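Local coordinates for prokaryotic transcription elongation factor GreA/GreB (Nitrosomonas europaea, PDB 2PN0), which probably binds RNA polymerase and acts in transcription elongation in the manner of GreA/GreB factors, at residues Glu89-Ser92 and Ile93-Val97; Ser99-Leu102 and Gly103-Gln106. One frame throughout, in Å; residues are numbered along the deposited sequence.

Interaction 1 (Glu89-Ser92 and Ile93-Val97)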
# COMPACT_ATOMS: atom_id res chain seq x y z
N GLU A 89 4.12 0.95 -10.61
CA GLU A 89 2.82 1.18 -11.24
C GLU A 89 1.84 -0.00 -11.10
O GLU A 89 0.66 0.13 -11.46
CB GLU A 89 2.99 1.51 -12.73
CG GLU A 89 1.72 2.08 -13.38
CD GLU A 89 0.72 1.00 -13.85
OE1 GLU A 89 1.17 -0.12 -14.18
OE2 GLU A 89 -0.51 1.28 -13.90
N LYS A 90 2.32 -1.16 -10.62
CA LYS A 90 1.39 -2.24 -10.29
C LYS A 90 1.15 -2.22 -8.80
O LYS A 90 2.00 -1.78 -8.01
CB LYS A 90 1.95 -3.62 -10.63
CG LYS A 90 2.68 -3.67 -11.95
CD LYS A 90 1.72 -3.80 -13.09
CE LYS A 90 2.35 -4.72 -14.12
NZ LYS A 90 2.20 -4.15 -15.47
N ILE A 91 0.01 -2.75 -8.41
CA ILE A 91 -0.26 -2.88 -7.01
C ILE A 91 -1.03 -4.16 -6.76
O ILE A 91 -2.09 -4.40 -7.36
CB ILE A 91 -0.97 -1.60 -6.42
CG1 ILE A 91 -0.96 -1.64 -4.88
CG2 ILE A 91 -2.36 -1.36 -7.02
CD1 ILE A 91 -1.30 -0.26 -4.28
N SER A 92 -0.49 -4.98 -5.86
CA SER A 92 -1.15 -6.26 -5.52
C SER A 92 -2.49 -6.06 -4.81
O SER A 92 -2.62 -5.19 -3.94
CB SER A 92 -0.23 -7.14 -4.65
OG SER A 92 -0.85 -8.35 -4.24
N ILE A 93 -3.42 -6.96 -5.08
CA ILE A 93 -4.65 -7.09 -4.30
C ILE A 93 -4.36 -7.34 -2.82
O ILE A 93 -5.21 -7.05 -1.98
CB ILE A 93 -5.57 -8.20 -4.91
CG1 ILE A 93 -6.95 -8.23 -4.25
CG2 ILE A 93 -4.87 -9.57 -4.91
CD1 ILE A 93 -7.76 -6.93 -4.32
N LEU A 94 -3.17 -7.85 -2.50
CA LEU A 94 -2.79 -8.14 -1.06
C LEU A 94 -2.20 -6.92 -0.35
O LEU A 94 -2.05 -6.94 0.87
CB LEU A 94 -1.79 -9.31 -0.95
CG LEU A 94 -2.23 -10.58 -1.68
CD1 LEU A 94 -1.18 -11.65 -1.34
CD2 LEU A 94 -3.60 -11.02 -1.23
N ALA A 95 -1.85 -5.88 -1.10
CA ALA A 95 -1.09 -4.76 -0.51
C ALA A 95 -2.03 -3.70 0.09
O ALA A 95 -3.16 -3.50 -0.43
CB ALA A 95 -0.19 -4.11 -1.56
N PRO A 96 -1.57 -2.96 1.12
CA PRO A 96 -2.29 -1.77 1.54
C PRO A 96 -2.63 -0.92 0.29
O PRO A 96 -1.80 -0.79 -0.65
CB PRO A 96 -1.29 -1.04 2.43
CG PRO A 96 -0.50 -2.19 3.08
CD PRO A 96 -0.37 -3.22 1.95
N VAL A 97 -3.83 -0.38 0.31
CA VAL A 97 -4.42 0.38 -0.84
C VAL A 97 -4.93 -0.56 -1.92
O VAL A 97 -6.12 -0.50 -2.25
CB VAL A 97 -3.52 1.50 -1.45
CG1 VAL A 97 -4.30 2.21 -2.59
CG2 VAL A 97 -3.18 2.53 -0.37
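Ser-92 holds the chain that follows it with two bonds, one from its side chain and one from its backbone. OG accepts the N-H of Leu-94 (OG to N 2.9 Å), forming an ST turn, while O accepts the N-H of Ala-95 (O to N 3.0 Å) and closes a type I beta turn from Ser-92 to Ala-95. The pair ends strand 90-92 in a domain of the GreA/GreB C-terminal family, a member of the FKBP clan. The OG bond is nearly straight (163°); a chi1 of 177° puts the hydroxyl opposite the backbone N and beside the carbonyl carbon, within reach of the Leu-94 N-H. Ala-95 N, by contrast, reaches the Ser-92 carbonyl from above its plane, 61° out of it.

The apolar part of the contact belongs to Ile-91. Its CD1 tip lies 4.0 Å from CB of Val-97, the two side chains crossing at about a right angle, and CG1 is 4.2 Å from CB of Ala-95. Pro-96 of the second subunit packs on both Ile-91 and Val-97, so the residues that flank the turn reach the subunit interface. Further out, backbone hydrogen bonds between Val-79 and both Ile-91 and Ile-93 tie the turn to the parallel strand 77-79, and Leu-94 leans on Leu-22 of helix 13-25. At the last position of the turn, CB of Ala-95 sits 3.6 Å from O of Ser-92.

Interaction 2 (Ser99-Leu102 and Gly103-Gln106)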
# COMPACT_ATOMS: atom_id res chain seq x y z
N SER A 99 -5.65 -3.73 -1.75
CA SER A 99 -6.80 -4.51 -1.25
C SER A 99 -8.09 -3.69 -1.21
O SER A 99 -9.16 -4.27 -1.25
CB SER A 99 -6.50 -5.13 0.14
OG SER A 99 -6.17 -4.13 1.10
N ALA A 100 -7.98 -2.37 -1.07
CA ALA A 100 -9.17 -1.50 -1.03
C ALA A 100 -9.63 -1.04 -2.42
O ALA A 100 -10.73 -0.48 -2.56
CB ALA A 100 -8.87 -0.24 -0.15
N LEU A 101 -8.79 -1.21 -3.44
CA LEU A 101 -9.17 -0.67 -4.77
C LEU A 101 -10.27 -1.49 -5.44
O LEU A 101 -11.07 -0.94 -6.19
CB LEU A 101 -7.96 -0.59 -5.74
CG LEU A 101 -6.91 0.48 -5.46
CD1 LEU A 101 -5.73 0.36 -6.48
CD2 LEU A 101 -7.52 1.92 -5.51
N LEU A 102 -10.28 -2.79 -5.19
CA LEU A 102 -11.21 -3.70 -5.87
C LEU A 102 -12.60 -3.23 -5.54
O LEU A 102 -12.93 -2.98 -4.39
CB LEU A 102 -11.01 -5.12 -5.33
CG LEU A 102 -11.88 -6.18 -6.02
CD1 LEU A 102 -11.43 -6.32 -7.49
CD2 LEU A 102 -11.78 -7.49 -5.19
N GLY A 103 -13.41 -3.07 -6.56
CA GLY A 103 -14.81 -2.73 -6.34
C GLY A 103 -15.11 -1.24 -6.26
O GLY A 103 -16.29 -0.82 -6.31
N LEU A 104 -14.07 -0.41 -6.16
CA LEU A 104 -14.27 1.04 -6.20
C LEU A 104 -14.71 1.44 -7.63
O LEU A 104 -14.67 0.61 -8.57
CB LEU A 104 -12.99 1.78 -5.82
CG LEU A 104 -12.59 1.58 -4.36
CD1 LEU A 104 -11.42 2.59 -4.12
CD2 LEU A 104 -13.74 1.83 -3.44
N ALA A 105 -15.16 2.68 -7.79
CA ALA A 105 -15.60 3.15 -9.11
C ALA A 105 -15.01 4.52 -9.48
O ALA A 105 -14.59 5.27 -8.60
CB ALA A 105 -17.11 3.21 -9.16
N GLN A 106 -14.98 4.83 -10.79
CA GLN A 106 -14.58 6.14 -11.29
C GLN A 106 -15.30 7.23 -10.49
O GLN A 106 -16.51 7.12 -10.21
CB GLN A 106 -14.91 6.26 -12.79
CG GLN A 106 -14.28 7.47 -13.53
CD GLN A 106 -15.06 8.79 -13.33
OE1 GLN A 106 -16.23 8.76 -12.93
NE2 GLN A 106 -14.40 9.92 -13.57
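Leu-104 folds its branched end back over the last residues of the short helix 98-101, overlapping the carbonyl groups of Ala-100 and Leu-101. CG is 3.3 Å from O of Ala-100, and CB is equally close, at 3.3 Å, to O of Leu-101. Both methyls lie over the Ala-100 oxygen as well, CD1 at 3.5 Å from that O and CD2 at 3.9 Å. CD1 also comes within 4.2 Å of CD2 of Leu-101, the two leucines crossing obliquely, and within 4.0 Å of that residue's CA. A chi1 of -67° places CG opposite the carbonyl carbon of Leu-104 and directs the branch back to the helix instead of along the outgoing chain.

The backbone beneath is a type II beta turn from Leu-101 to Leu-104, by which the chain leaves the weakly bonded helix. Its closing bond runs from Leu-104 N to Leu-101 O (3.0 Å); the N-H...O angle is 160°, with the donor above the carbonyl plane. Gly-103 takes the third position with a phi of 89°, where a CB would jam against the carbonyl oxygen of Leu-102. Leu-102 points its side chain away from the turn, against Met-59 and Ile-93.

With an alanine at Leu-104 the atoms beyond CB are gone, which would probably uncover the Ala-100 carbonyl and open a gap beside CD2 of Leu-101. Both leucines also meet Ile-110 of strand 109-113, placing the turn against the antiparallel sheet. Backbone hydrogen bonds between Val-57 and both Gly-103 and Leu-104 join the turn to the loop before strand 62-67, and Ala-100 packs on Pro-113 of the second subunit.

Running from the N terminus, the chain leaves strand 90-92 and closes interaction 1 as a tight turn, then passes through helix 98-101 and closes interaction 2 as a second turn before heading for strand 109-113. The two are in series: neither encloses nor crosses the other, and their centres lie about 11 Å apart. They still touch directly, for CG2 of Ile-91 packs 3.8 Å from CD1 of Leu-101, and CD1 of Ile-93 is 3.9 Å from CB of Leu-102. Interaction 1 joins the parallel strand pair to helix 13-25, interaction 2 joins helix 98-101 to the antiparallel sheet, and residues of both touch the second subunit.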